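Local atomic coordinates of sialidase domain-containing protein (Dyadobacter fermentans, PDB entry 5HX0), a protein that is of unknown function but has a sialidase-like beta-propeller fold and may bind or act on a carbohydrate. Residues D93-L98 and G122-P127; A165-G169 and Y197-G201; I191-N196 and V224-Q230. One frame throughout, in Å; residues are numbered along the deposited sequence.

Overall arrangement
The chain is built from a succession of antiparallel sheets, consistent with a six-bladed beta-propeller of the sialidase type. Contact 1 comes first along the chain and joins strand 97-103 of one sheet to strand 123-131 of the next. Contact 2 lies on strand 165-175 of that same second sheet, its centre about 14 Å from that of contact 1. Contact 3 reaches strand 220-229 of the following sheet, with its centre about 13 Å from the centre of contact 2 and 22 Å from that of contact 1. Segments of contacts 2 and 3 alternate in sequence, and 191-196 runs directly into 197-201. A single long connection therefore touches two consecutive sheets, tying them together.

Contact 1: residues D93-L98 and G122-P127; sequences DPNSYL and GGSQDP. With ACT (acetate ion), chain D.
A type I turn from Asp93 to Ser96, leading into strand 97-103, meets the start of strand 123-131 at a junction between successive propeller sheets. Ser124 N donates to Ser96 O at 2.9 Å, nearly straight at 168° but reaching the oxygen from above its carbonyl plane. A chi1 of 66° sets Ser96 OG between its own backbone N and carbonyl carbon, 2.9 Å from Ser124 O. Gly123, lacking a side chain, lets the backbones close up: its CA lies 3.4 Å from Asp93 O in a C-H...O contact. Further along the two strands, Leu98 CD2 packs on Ser124 CB at 3.6 Å and slides past the ring of Pro127. Asp93 OD1 receives Asn95 N in an Asx turn, while OD2 is salt-bridged to Arg81. One water donates to both Ser96 OG and Gln125 OE1, the latter also held by Arg76; Gln125 NE2 donates to acetate O at 3.1 Å, the ion probably coming from the crystallisation liquor. A second water donates to Ser96 O and Gly122 O and accepts from Ser124 OG, which is also hydrogen-bonded to Tyr171 OH. A buried, water-mediated network around Ser96 thus joins the two sheets, beside the apolar contact of Leu98.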
ATOM      1  N   ASP A  93      -9.865   4.081  -6.513  1.00 11.69           N
ATOM      2  CA  ASP A  93      -8.913   3.081  -6.985  1.00 11.13           C
ATOM      3  C   ASP A  93      -8.445   2.291  -5.771  1.00 10.28           C
ATOM      4  O   ASP A  93      -8.025   2.914  -4.791  1.00 11.28           O
ATOM      5  CB  ASP A  93      -7.723   3.757  -7.695  1.00 11.14           C
ATOM      6  CG  ASP A  93      -6.847   2.756  -8.467  1.00 15.54           C
ATOM      7  OD1 ASP A  93      -6.361   1.773  -7.859  1.00 16.94           O
ATOM      8  OD2 ASP A  93      -6.656   2.950  -9.694  1.00 16.42           O
ATOM      9  N   PRO A  94      -8.502   0.946  -5.767  1.00 10.36           N
ATOM     10  CA  PRO A  94      -8.052   0.213  -4.563  1.00 12.05           C
ATOM     11  C   PRO A  94      -6.613   0.512  -4.190  1.00 14.51           C
ATOM     12  O   PRO A  94      -6.252   0.436  -3.009  1.00 10.38           O
ATOM     13  CB  PRO A  94      -8.233  -1.267  -4.953  1.00 12.50           C
ATOM     14  CG  PRO A  94      -8.159  -1.266  -6.498  1.00 12.56           C
ATOM     15  CD  PRO A  94      -8.852   0.033  -6.876  1.00 10.01           C
ATOM     16  N   ASN A  95      -5.781   0.899  -5.160  1.00 11.87           N
ATOM     17  CA  ASN A  95      -4.368   1.131  -4.878  1.00 13.60           C
ATOM     18  C   ASN A  95      -4.013   2.611  -4.723  1.00 11.78           C
ATOM     19  O   ASN A  95      -2.853   2.974  -4.922  1.00 12.08           O
ATOM     20  CB  ASN A  95      -3.512   0.484  -5.961  1.00 13.53           C
ATOM     21  CG  ASN A  95      -3.641  -1.025  -5.947  1.00 14.20           C
ATOM     22  OD1 ASN A  95      -4.326  -1.615  -6.790  1.00 13.51           O
ATOM     23  ND2 ASN A  95      -3.038  -1.654  -4.941  1.00 12.12           N
ATOM     24  N   SER A  96      -4.969   3.466  -4.344  1.00 10.90           N
ATOM     25  CA  SER A  96      -4.630   4.845  -4.016  1.00 10.50           C
ATOM     26  C   SER A  96      -4.053   4.881  -2.603  1.00 10.16           C
ATOM     27  O   SER A  96      -4.675   4.386  -1.645  1.00 12.31           O
ATOM     28  CB  SER A  96      -5.842   5.776  -4.152  1.00  9.21           C
ATOM     29  OG  SER A  96      -6.867   5.488  -3.191  1.00 10.16           O
ATOM     30  N   TYR A  97      -2.837   5.403  -2.487  1.00  9.45           N
ATOM     31  CA  TYR A  97      -2.102   5.467  -1.235  1.00 10.41           C
ATOM     32  C   TYR A  97      -1.882   6.909  -0.804  1.00  9.64           C
ATOM     33  O   TYR A  97      -1.936   7.839  -1.605  1.00  8.25           O
ATOM     34  CB  TYR A  97      -0.734   4.782  -1.358  1.00 10.47           C
ATOM     35  CG  TYR A  97      -0.787   3.340  -1.838  1.00  6.59           C
ATOM     36  CD1 TYR A  97      -1.877   2.528  -1.557  1.00  7.77           C
ATOM     37  CD2 TYR A  97       0.264   2.802  -2.575  1.00 11.10           C
ATOM     38  CE1 TYR A  97      -1.921   1.187  -1.992  1.00 12.06           C
ATOM     39  CE2 TYR A  97       0.239   1.476  -3.018  1.00  9.10           C
ATOM     40  CZ  TYR A  97      -0.844   0.670  -2.731  1.00 10.82           C
ATOM     41  OH  TYR A  97      -0.845  -0.648  -3.189  1.00 12.33           O
ATOM     42  N   LEU A  98      -1.607   7.082   0.479  1.00  9.71           N
ATOM     43  CA  LEU A  98      -1.222   8.383   1.015  1.00  9.60           C
ATOM     44  C   LEU A  98       0.299   8.467   0.983  1.00 11.38           C
ATOM     45  O   LEU A  98       0.980   7.646   1.610  1.00  8.58           O
ATOM     46  CB  LEU A  98      -1.762   8.552   2.435  1.00  6.97           C
ATOM     47  CG  LEU A  98      -3.265   8.273   2.669  1.00 10.63           C
ATOM     48  CD1 LEU A  98      -3.669   8.662   4.113  1.00  5.98           C
ATOM     49  CD2 LEU A  98      -4.172   8.985   1.653  1.00  7.53           C
ATOM     50  N   GLY A 122      -8.506  -1.181   1.289  1.00 11.05           N
ATOM     51  CA  GLY A 122      -8.873  -0.517   0.048  1.00  9.17           C
ATOM     52  C   GLY A 122      -8.056   0.745  -0.194  1.00 10.90           C
ATOM     53  O   GLY A 122      -6.959   0.908   0.348  1.00 10.77           O
ATOM     54  N   GLY A 123      -8.633   1.634  -1.030  1.00 10.51           N
ATOM     55  CA  GLY A 123      -7.962   2.862  -1.439  1.00 10.63           C
ATOM     56  C   GLY A 123      -8.228   4.010  -0.477  1.00 11.52           C
ATOM     57  O   GLY A 123      -9.297   4.096   0.141  1.00 13.87           O
ATOM     58  N   SER A 124      -7.226   4.884  -0.323  1.00 11.97           N
ATOM     59  CA  SER A 124      -7.285   5.983   0.638  1.00 11.43           C
ATOM     60  C   SER A 124      -7.348   7.334  -0.068  1.00 11.85           C
ATOM     61  O   SER A 124      -6.816   7.501  -1.169  1.00 10.10           O
ATOM     62  CB  SER A 124      -6.077   5.931   1.566  1.00 13.49           C
ATOM     63  OG  SER A 124      -6.081   4.712   2.285  1.00 12.52           O
ATOM     64  N   GLN A 125      -7.975   8.314   0.581  1.00  9.42           N
ATOM     65  CA  GLN A 125      -8.272   9.597  -0.060  1.00  9.53           C
ATOM     66  C   GLN A 125      -7.649  10.774   0.685  1.00 13.18           C
ATOM     67  O   GLN A 125      -7.294  10.672   1.861  1.00 13.16           O
ATOM     68  CB  GLN A 125      -9.780   9.834  -0.100  1.00 12.91           C
ATOM     69  CG  GLN A 125     -10.550   8.701  -0.778  1.00 11.62           C
ATOM     70  CD  GLN A 125     -10.177   8.593  -2.230  1.00 13.39           C
ATOM     71  OE1 GLN A 125      -9.535   7.633  -2.645  1.00 15.24           O
ATOM     72  NE2 GLN A 125     -10.560   9.596  -3.018  1.00 15.17           N
ATOM     73  N   ASP A 126      -7.575  11.909  -0.017  1.00 10.54           N
ATOM     74  CA  ASP A 126      -7.428  13.249   0.556  1.00 12.11           C
ATOM     75  C   ASP A 126      -6.728  13.299   1.919  1.00 10.79           C
ATOM     76  O   ASP A 126      -7.379  13.582   2.934  1.00 14.56           O
ATOM     77  CB  ASP A 126      -8.805  13.903   0.718  1.00 11.95           C
ATOM     78  CG  ASP A 126      -9.610  13.927  -0.576  1.00 19.55           C
ATOM     79  OD1 ASP A 126      -9.386  13.071  -1.450  1.00 13.55           O
ATOM     80  OD2 ASP A 126     -10.489  14.812  -0.713  1.00 25.50           O
ATOM     81  N   PRO A 127      -5.428  13.043   2.002  1.00  9.43           N
ATOM     82  CA  PRO A 127      -4.756  13.149   3.309  1.00  8.18           C
ATOM     83  C   PRO A 127      -4.775  14.591   3.788  1.00 12.23           C
ATOM     84  O   PRO A 127      -4.344  15.498   3.078  1.00 13.26           O
ATOM     85  CB  PRO A 127      -3.323  12.683   3.018  1.00  9.04           C
ATOM     86  CG  PRO A 127      -3.129  13.076   1.512  1.00  8.10           C
ATOM     87  CD  PRO A 127      -4.485  12.880   0.873  1.00 10.14           C
TER
HETATM   88  C   ACT D 402     -12.362  13.258  -3.419  1.00 42.45           C
HETATM   89  O   ACT D 402     -11.941  12.309  -2.704  1.00 42.56           O
HETATM   90  OXT ACT D 402     -11.972  14.429  -3.120  1.00 24.84           O
HETATM   91  CH3 ACT D 402     -13.295  12.995  -4.565  1.00 45.34           C
HETATM   92  O   HOH W   1      -9.544   5.253  -3.784  1.00 12.93           O
HETATM   93  O   HOH W   2      -5.089   2.720   0.678  1.00 12.10           O

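Contact 2: residues A165-G169 and Y197-G201; sequences AVFLG and YTAMG
Phe167 O is approached by three groups at once. Water 3 donates to it at 2.9 Å and also to Tyr197 O at 2.7 Å, Ala199 N adds a weak hydrogen bond of 3.3 Å bent to 129°, and Thr198 CA offers a C-H...O contact. The carbonyl of a strand residue is thereby matched to an irregular loop, partly directly and partly through a water. Beside it the methyl of Ala199 fits between two strand side chains: with chi1 at -179°, Val166 extends CG1 away from its own N to within 3.5 Å of Ala199 CB, and Leu168 CD2 lies 3.7 Å from the same carbon. That CD2 branch also carries the contact with Met200, a selenomethionine whose chain bends about its last torsion and crosses the leucine obliquely, leaving CE 3.7 Å from CD2. Thr198 turns its CG2 methyl to Leu168 O, at 3.4 Å, while its OG1 faces back into its own loop. There OG1 accepts from Met200 N at 3.0 Å in an ST turn and from Glu202 N, at a type I turn from Thr198 to Gly201. Phe84 of the second subunit packs on Met200. Since the single direct backbone bond across is weak, the bridging water and the methyl contacts supplement it in seating the loop on strand 165-175, and Thr198 OG1 holds the loop's shape from within.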
ATOM      1  N   ALA A 165     -17.285   1.373  -6.067  1.00 17.11           N
ATOM      2  CA  ALA A 165     -16.652   1.188  -4.770  1.00 18.14           C
ATOM      3  C   ALA A 165     -17.631   1.527  -3.648  1.00 15.00           C
ATOM      4  O   ALA A 165     -18.551   2.326  -3.828  1.00 20.69           O
ATOM      5  CB  ALA A 165     -15.400   2.067  -4.655  1.00 17.27           C
ATOM      6  N   VAL A 166     -17.427   0.910  -2.486  1.00 12.43           N
ATOM      7  CA  VAL A 166     -18.290   1.100  -1.324  1.00 14.44           C
ATOM      8  C   VAL A 166     -17.521   1.885  -0.271  1.00 14.08           C
ATOM      9  O   VAL A 166     -16.412   1.500   0.121  1.00 16.51           O
ATOM     10  CB  VAL A 166     -18.794  -0.240  -0.765  1.00 18.24           C
ATOM     11  CG1 VAL A 166     -19.715  -0.009   0.436  1.00 14.33           C
ATOM     12  CG2 VAL A 166     -19.512  -1.021  -1.860  1.00 15.86           C
ATOM     13  N   PHE A 167     -18.128   2.966   0.200  1.00 11.59           N
ATOM     14  CA  PHE A 167     -17.459   3.931   1.065  1.00 13.82           C
ATOM     15  C   PHE A 167     -17.066   3.308   2.407  1.00 18.33           C
ATOM     16  O   PHE A 167     -17.832   2.544   3.007  1.00 17.98           O
ATOM     17  CB  PHE A 167     -18.403   5.122   1.271  1.00 13.10           C
ATOM     18  CG  PHE A 167     -17.743   6.350   1.842  1.00 12.26           C
ATOM     19  CD1 PHE A 167     -16.468   6.695   1.476  1.00 16.70           C
ATOM     20  CD2 PHE A 167     -18.442   7.184   2.707  1.00 19.39           C
ATOM     21  CE1 PHE A 167     -15.864   7.846   2.004  1.00 19.22           C
ATOM     22  CE2 PHE A 167     -17.859   8.321   3.236  1.00 17.97           C
ATOM     23  CZ  PHE A 167     -16.566   8.650   2.883  1.00 17.39           C
ATOM     24  N   LEU A 168     -15.861   3.629   2.889  1.00 11.54           N
ATOM     25  CA  LEU A 168     -15.447   3.163   4.218  1.00 11.22           C
ATOM     26  C   LEU A 168     -15.464   4.247   5.284  1.00 15.02           C
ATOM     27  O   LEU A 168     -15.303   3.924   6.474  1.00 15.76           O
ATOM     28  CB  LEU A 168     -14.034   2.564   4.180  1.00 13.46           C
ATOM     29  CG  LEU A 168     -13.817   1.300   3.355  1.00 15.96           C
ATOM     30  CD1 LEU A 168     -12.303   1.043   3.196  1.00 12.35           C
ATOM     31  CD2 LEU A 168     -14.518   0.121   4.040  1.00 19.50           C
ATOM     32  N   GLY A 169     -15.606   5.508   4.903  1.00 16.47           N
ATOM     33  CA  GLY A 169     -15.520   6.549   5.905  1.00 16.54           C
ATOM     34  C   GLY A 169     -14.095   6.749   6.402  1.00 15.86           C
ATOM     35  O   GLY A 169     -13.120   6.284   5.805  1.00 14.53           O
ATOM     36  N   TYR A 197     -23.554   2.729   6.637  1.00 18.82           N
ATOM     37  CA  TYR A 197     -22.628   1.726   7.141  1.00 20.36           C
ATOM     38  C   TYR A 197     -21.445   1.604   6.186  1.00 19.70           C
ATOM     39  O   TYR A 197     -21.583   1.829   4.981  1.00 20.63           O
ATOM     40  CB  TYR A 197     -23.318   0.358   7.285  1.00 23.59           C
ATOM     41  CG  TYR A 197     -24.397   0.368   8.350  1.00 22.65           C
ATOM     42  CD1 TYR A 197     -24.078   0.126   9.682  1.00 29.85           C
ATOM     43  CD2 TYR A 197     -25.714   0.651   8.029  1.00 25.47           C
ATOM     44  CE1 TYR A 197     -25.043   0.160  10.677  1.00 31.82           C
ATOM     45  CE2 TYR A 197     -26.700   0.685   9.022  1.00 33.61           C
ATOM     46  CZ  TYR A 197     -26.351   0.436  10.341  1.00 36.04           C
ATOM     47  OH  TYR A 197     -27.302   0.460  11.340  1.00 43.89           O
ATOM     48  N   THR A 198     -20.281   1.233   6.731  1.00 18.69           N
ATOM     49  CA  THR A 198     -19.110   0.983   5.894  1.00 18.36           C
ATOM     50  C   THR A 198     -19.276  -0.300   5.079  1.00 21.81           C
ATOM     51  O   THR A 198     -20.168  -1.110   5.315  1.00 21.26           O
ATOM     52  CB  THR A 198     -17.839   0.830   6.728  1.00 15.68           C
ATOM     53  OG1 THR A 198     -17.852  -0.451   7.380  1.00 18.43           O
ATOM     54  CG2 THR A 198     -17.703   1.940   7.772  1.00 15.27           C
ATOM     55  N   ALA A 199     -18.336  -0.521   4.152  1.00 18.11           N
ATOM     56  CA  ALA A 199     -18.350  -1.761   3.386  1.00 17.08           C
ATOM     57  C   ALA A 199     -18.150  -2.999   4.255  1.00 23.64           C
ATOM     58  O   ALA A 199     -18.319  -4.122   3.764  1.00 22.83           O
ATOM     59  CB  ALA A 199     -17.275  -1.725   2.310  1.00 17.98           C
HETATM   60  N   MSE A 200     -17.801  -2.835   5.523  1.00 14.97           N
HETATM   61  CA  MSE A 200     -17.566  -3.998   6.357  1.00 18.03           C
HETATM   62  C   MSE A 200     -18.604  -4.073   7.447  1.00 25.83           C
HETATM   63  O   MSE A 200     -18.435  -4.800   8.421  1.00 29.22           O
HETATM   64  CB  MSE A 200     -16.141  -3.946   6.918  1.00 20.47           C
HETATM   65  CG  MSE A 200     -15.146  -3.539   5.819  1.00 28.13           C
HETATM   66 SE   MSE A 200     -13.256  -3.855   6.279  1.00 55.43          SE
HETATM   67  CE  MSE A 200     -12.818  -1.993   6.620  1.00 41.14           C
ATOM     68  N   GLY A 201     -19.672  -3.294   7.290  1.00 20.74           N
ATOM     69  CA  GLY A 201     -20.820  -3.381   8.170  1.00 21.27           C
ATOM     70  C   GLY A 201     -20.759  -2.560   9.438  1.00 28.89           C
ATOM     71  O   GLY A 201     -21.644  -2.711  10.287  1.00 27.79           O
TER
HETATM   72  O   HOH W   3     -20.691   2.882   2.684  1.00 18.73           O

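Contact 3: residues I191-N196 and V224-Q230; sequences IEPEIN and VAATDRQ
The carboxylate of Glu194 stands in for a backbone partner at strand 220-229, and it takes its bond from an unusual side: Thr227 N donates to Glu194 OE1 at 2.9 Å from above the carboxylate plane, 49° out of it. Waters 5 and 6 donate to the same oxygen, and water 5 continues to Ala225 O while water 6 lies 2.6 Å from Thr227 OG1. The other oxygen, OE2, receives Asn196 N through its anti lone pair at 2.9 Å. With CG anti to the backbone N (chi1 169°), a bend at the next torsion carries the carboxylate to the strand, OE1 meeting Thr227 N while OE2 serves the loop's own Asn196 N. Bonds to both oxygens restrain the rotation of the carboxylate.

A backbone bond reinforces the join. Ile195 N donates to Thr227 O at 2.9 Å, almost in line with the C=O bond (170°). Apolar contacts flank this polar centre: Ile191 CD1 touches both Ala226 CB and Val224 CG2 at 3.9 Å, whereas Ile195 CD1 reaches Gln230 CB at 3.7 Å, the two side chains crossing at about a right angle.

The loop 191-196, which follows strand 183-186, thus lies against strand 220-229, itself paired with strand 213-214 and strand 234-242. On strand 234-242, Leu240 packs on Ile191 and His238 on Pro193, while Asp228 bonds to Ser236 and forms a salt bridge with Lys234, the residue that faces a classic beta bulge at Asp228 and Arg229.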
ATOM      1  N   ILE A 191     -21.074   9.580  13.868  1.00 19.38           N
ATOM      2  CA  ILE A 191     -21.903  10.617  14.477  1.00 22.72           C
ATOM      3  C   ILE A 191     -23.355  10.397  14.070  1.00 22.45           C
ATOM      4  O   ILE A 191     -23.654   9.903  12.975  1.00 20.99           O
ATOM      5  CB  ILE A 191     -21.424  12.045  14.132  1.00 21.18           C
ATOM      6  CG1 ILE A 191     -21.335  12.252  12.621  1.00 17.92           C
ATOM      7  CG2 ILE A 191     -20.060  12.307  14.795  1.00 20.51           C
ATOM      8  CD1 ILE A 191     -21.284  13.728  12.210  1.00 21.31           C
ATOM      9  N   GLU A 192     -24.259  10.748  14.989  1.00 24.75           N
ATOM     10  CA  GLU A 192     -25.680  10.436  14.832  1.00 32.22           C
ATOM     11  C   GLU A 192     -26.283  10.861  13.496  1.00 24.75           C
ATOM     12  O   GLU A 192     -27.083  10.092  12.944  1.00 26.19           O
ATOM     13  CB  GLU A 192     -26.463  11.061  16.000  1.00 47.99           C
ATOM     14  CG  GLU A 192     -27.939  10.678  16.063  1.00 68.02           C
ATOM     15  CD  GLU A 192     -28.685  11.386  17.193  1.00 87.38           C
ATOM     16  OE1 GLU A 192     -28.086  12.269  17.849  1.00 93.75           O
ATOM     17  OE2 GLU A 192     -29.871  11.057  17.425  1.00 91.67           O
ATOM     18  N   PRO A 193     -25.972  12.028  12.926  1.00 24.43           N
ATOM     19  CA  PRO A 193     -26.594  12.389  11.637  1.00 24.29           C
ATOM     20  C   PRO A 193     -26.240  11.469  10.480  1.00 23.02           C
ATOM     21  O   PRO A 193     -27.001  11.414   9.510  1.00 24.48           O
ATOM     22  CB  PRO A 193     -26.075  13.812  11.388  1.00 26.29           C
ATOM     23  CG  PRO A 193     -25.801  14.339  12.762  1.00 29.05           C
ATOM     24  CD  PRO A 193     -25.245  13.170  13.513  1.00 20.88           C
ATOM     25  N   GLU A 194     -25.120  10.755  10.541  1.00 18.58           N
ATOM     26  CA  GLU A 194     -24.649   9.930   9.429  1.00 19.34           C
ATOM     27  C   GLU A 194     -25.465   8.644   9.316  1.00 19.58           C
ATOM     28  O   GLU A 194     -25.546   7.873  10.274  1.00 24.43           O
ATOM     29  CB  GLU A 194     -23.169   9.588   9.635  1.00 18.38           C
ATOM     30  CG  GLU A 194     -22.616   8.529   8.692  1.00 15.86           C
ATOM     31  CD  GLU A 194     -22.587   9.023   7.244  1.00 25.11           C
ATOM     32  OE1 GLU A 194     -21.953  10.071   6.995  1.00 23.38           O
ATOM     33  OE2 GLU A 194     -23.214   8.388   6.368  1.00 24.06           O
ATOM     34  N   ILE A 195     -26.013   8.380   8.130  1.00 22.84           N
ATOM     35  CA  ILE A 195     -26.868   7.209   7.964  1.00 23.27           C
ATOM     36  C   ILE A 195     -26.156   5.960   7.468  1.00 24.28           C
ATOM     37  O   ILE A 195     -26.718   4.866   7.595  1.00 21.42           O
ATOM     38  CB  ILE A 195     -28.024   7.476   6.983  1.00 20.80           C
ATOM     39  CG1 ILE A 195     -27.466   7.625   5.560  1.00 24.33           C
ATOM     40  CG2 ILE A 195     -28.877   8.681   7.460  1.00 22.34           C
ATOM     41  CD1 ILE A 195     -28.511   7.879   4.502  1.00 25.08           C
ATOM     42  N   ASN A 196     -24.963   6.083   6.889  1.00 21.83           N
ATOM     43  CA  ASN A 196     -24.359   4.958   6.180  1.00 21.63           C
ATOM     44  C   ASN A 196     -23.667   3.971   7.120  1.00 18.11           C
ATOM     45  O   ASN A 196     -23.256   4.309   8.237  1.00 21.86           O
ATOM     46  CB  ASN A 196     -23.337   5.447   5.156  1.00 18.72           C
ATOM     47  CG  ASN A 196     -23.980   6.120   3.987  1.00 27.39           C
ATOM     48  OD1 ASN A 196     -23.716   7.288   3.708  1.00 37.74           O
ATOM     49  ND2 ASN A 196     -24.848   5.399   3.302  1.00 20.75           N
ATOM     50  N   VAL A 224     -16.618  17.921  10.192  1.00 12.25           N
ATOM     51  CA  VAL A 224     -16.749  16.699   9.401  1.00 13.44           C
ATOM     52  C   VAL A 224     -18.050  16.741   8.610  1.00 15.08           C
ATOM     53  O   VAL A 224     -18.948  17.547   8.863  1.00 16.77           O
ATOM     54  CB  VAL A 224     -16.698  15.418  10.262  1.00 12.55           C
ATOM     55  CG1 VAL A 224     -15.342  15.269  10.966  1.00 13.77           C
ATOM     56  CG2 VAL A 224     -17.869  15.397  11.267  1.00 14.24           C
ATOM     57  N   ALA A 225     -18.137  15.855   7.628  1.00 13.47           N
ATOM     58  CA  ALA A 225     -19.305  15.736   6.775  1.00 15.88           C
ATOM     59  C   ALA A 225     -20.086  14.501   7.182  1.00 18.97           C
ATOM     60  O   ALA A 225     -19.513  13.525   7.671  1.00 17.39           O
ATOM     61  CB  ALA A 225     -18.898  15.624   5.299  1.00 15.66           C
ATOM     62  N   ALA A 226     -21.401  14.540   6.971  1.00 17.02           N
ATOM     63  CA  ALA A 226     -22.216  13.358   7.225  1.00 15.26           C
ATOM     64  C   ALA A 226     -23.353  13.316   6.216  1.00 20.52           C
ATOM     65  O   ALA A 226     -23.953  14.352   5.906  1.00 17.34           O
ATOM     66  CB  ALA A 226     -22.769  13.346   8.662  1.00 15.76           C
ATOM     67  N   THR A 227     -23.619  12.122   5.684  1.00 18.06           N
ATOM     68  CA  THR A 227     -24.787  11.910   4.834  1.00 17.76           C
ATOM     69  C   THR A 227     -25.998  11.777   5.745  1.00 22.75           C
ATOM     70  O   THR A 227     -26.051  10.854   6.561  1.00 21.19           O
ATOM     71  CB  THR A 227     -24.638  10.647   3.981  1.00 21.13           C
ATOM     72  OG1 THR A 227     -23.519  10.766   3.108  1.00 19.24           O
ATOM     73  CG2 THR A 227     -25.902  10.411   3.134  1.00 21.92           C
ATOM     74  N   ASP A 228     -26.947  12.705   5.630  1.00 17.98           N
ATOM     75  CA  ASP A 228     -28.122  12.700   6.486  1.00 21.08           C
ATOM     76  C   ASP A 228     -29.423  12.442   5.740  1.00 28.43           C
ATOM     77  O   ASP A 228     -30.478  12.391   6.372  1.00 30.68           O
ATOM     78  CB  ASP A 228     -28.228  14.001   7.302  1.00 21.02           C
ATOM     79  CG  ASP A 228     -28.231  15.267   6.458  1.00 25.36           C
ATOM     80  OD1 ASP A 228     -28.442  15.228   5.226  1.00 25.94           O
ATOM     81  OD2 ASP A 228     -28.023  16.334   7.081  1.00 27.44           O
ATOM     82  N   ARG A 229     -29.374  12.252   4.426  1.00 30.12           N
ATOM     83  CA  ARG A 229     -30.531  11.840   3.646  1.00 32.98           C
ATOM     84  C   ARG A 229     -30.013  11.017   2.479  1.00 26.59           C
ATOM     85  O   ARG A 229     -28.952  11.321   1.930  1.00 28.38           O
ATOM     86  CB  ARG A 229     -31.346  13.042   3.136  1.00 30.99           C
ATOM     87  CG  ARG A 229     -32.494  12.667   2.196  1.00 37.43           C
ATOM     88  CD  ARG A 229     -33.440  13.834   1.999  1.00 38.46           C
ATOM     89  NE  ARG A 229     -32.903  14.847   1.089  1.00 47.46           N
ATOM     90  CZ  ARG A 229     -33.293  16.122   1.089  1.00 47.06           C
ATOM     91  NH1 ARG A 229     -34.203  16.541   1.963  1.00 53.22           N
ATOM     92  NH2 ARG A 229     -32.771  16.982   0.226  1.00 43.20           N
ATOM     93  N   GLN A 230     -30.761   9.985   2.104  1.00 25.85           N
ATOM     94  CA  GLN A 230     -30.242   9.075   1.094  1.00 31.16           C
ATOM     95  C   GLN A 230     -30.721   9.414  -0.313  1.00 38.79           C
ATOM     96  O   GLN A 230     -29.930   9.343  -1.260  1.00 44.48           O
ATOM     97  CB  GLN A 230     -30.634   7.647   1.445  1.00 33.44           C
ATOM     98  CG  GLN A 230     -30.034   6.617   0.532  1.00 43.48           C
ATOM     99  CD  GLN A 230     -30.436   5.214   0.925  1.00 54.61           C
ATOM    100  OE1 GLN A 230     -31.100   5.006   1.945  1.00 55.87           O
ATOM    101  NE2 GLN A 230     -30.044   4.242   0.115  1.00 60.10           N
TER
HETATM  102  O   HOH W   4     -29.645  11.743   9.708  1.00 27.80           O
HETATM  103  O   HOH W   5     -19.934  10.967   8.708  1.00 16.80           O
HETATM  104  O   HOH W   6     -21.285  10.176   4.361  1.00 21.30           O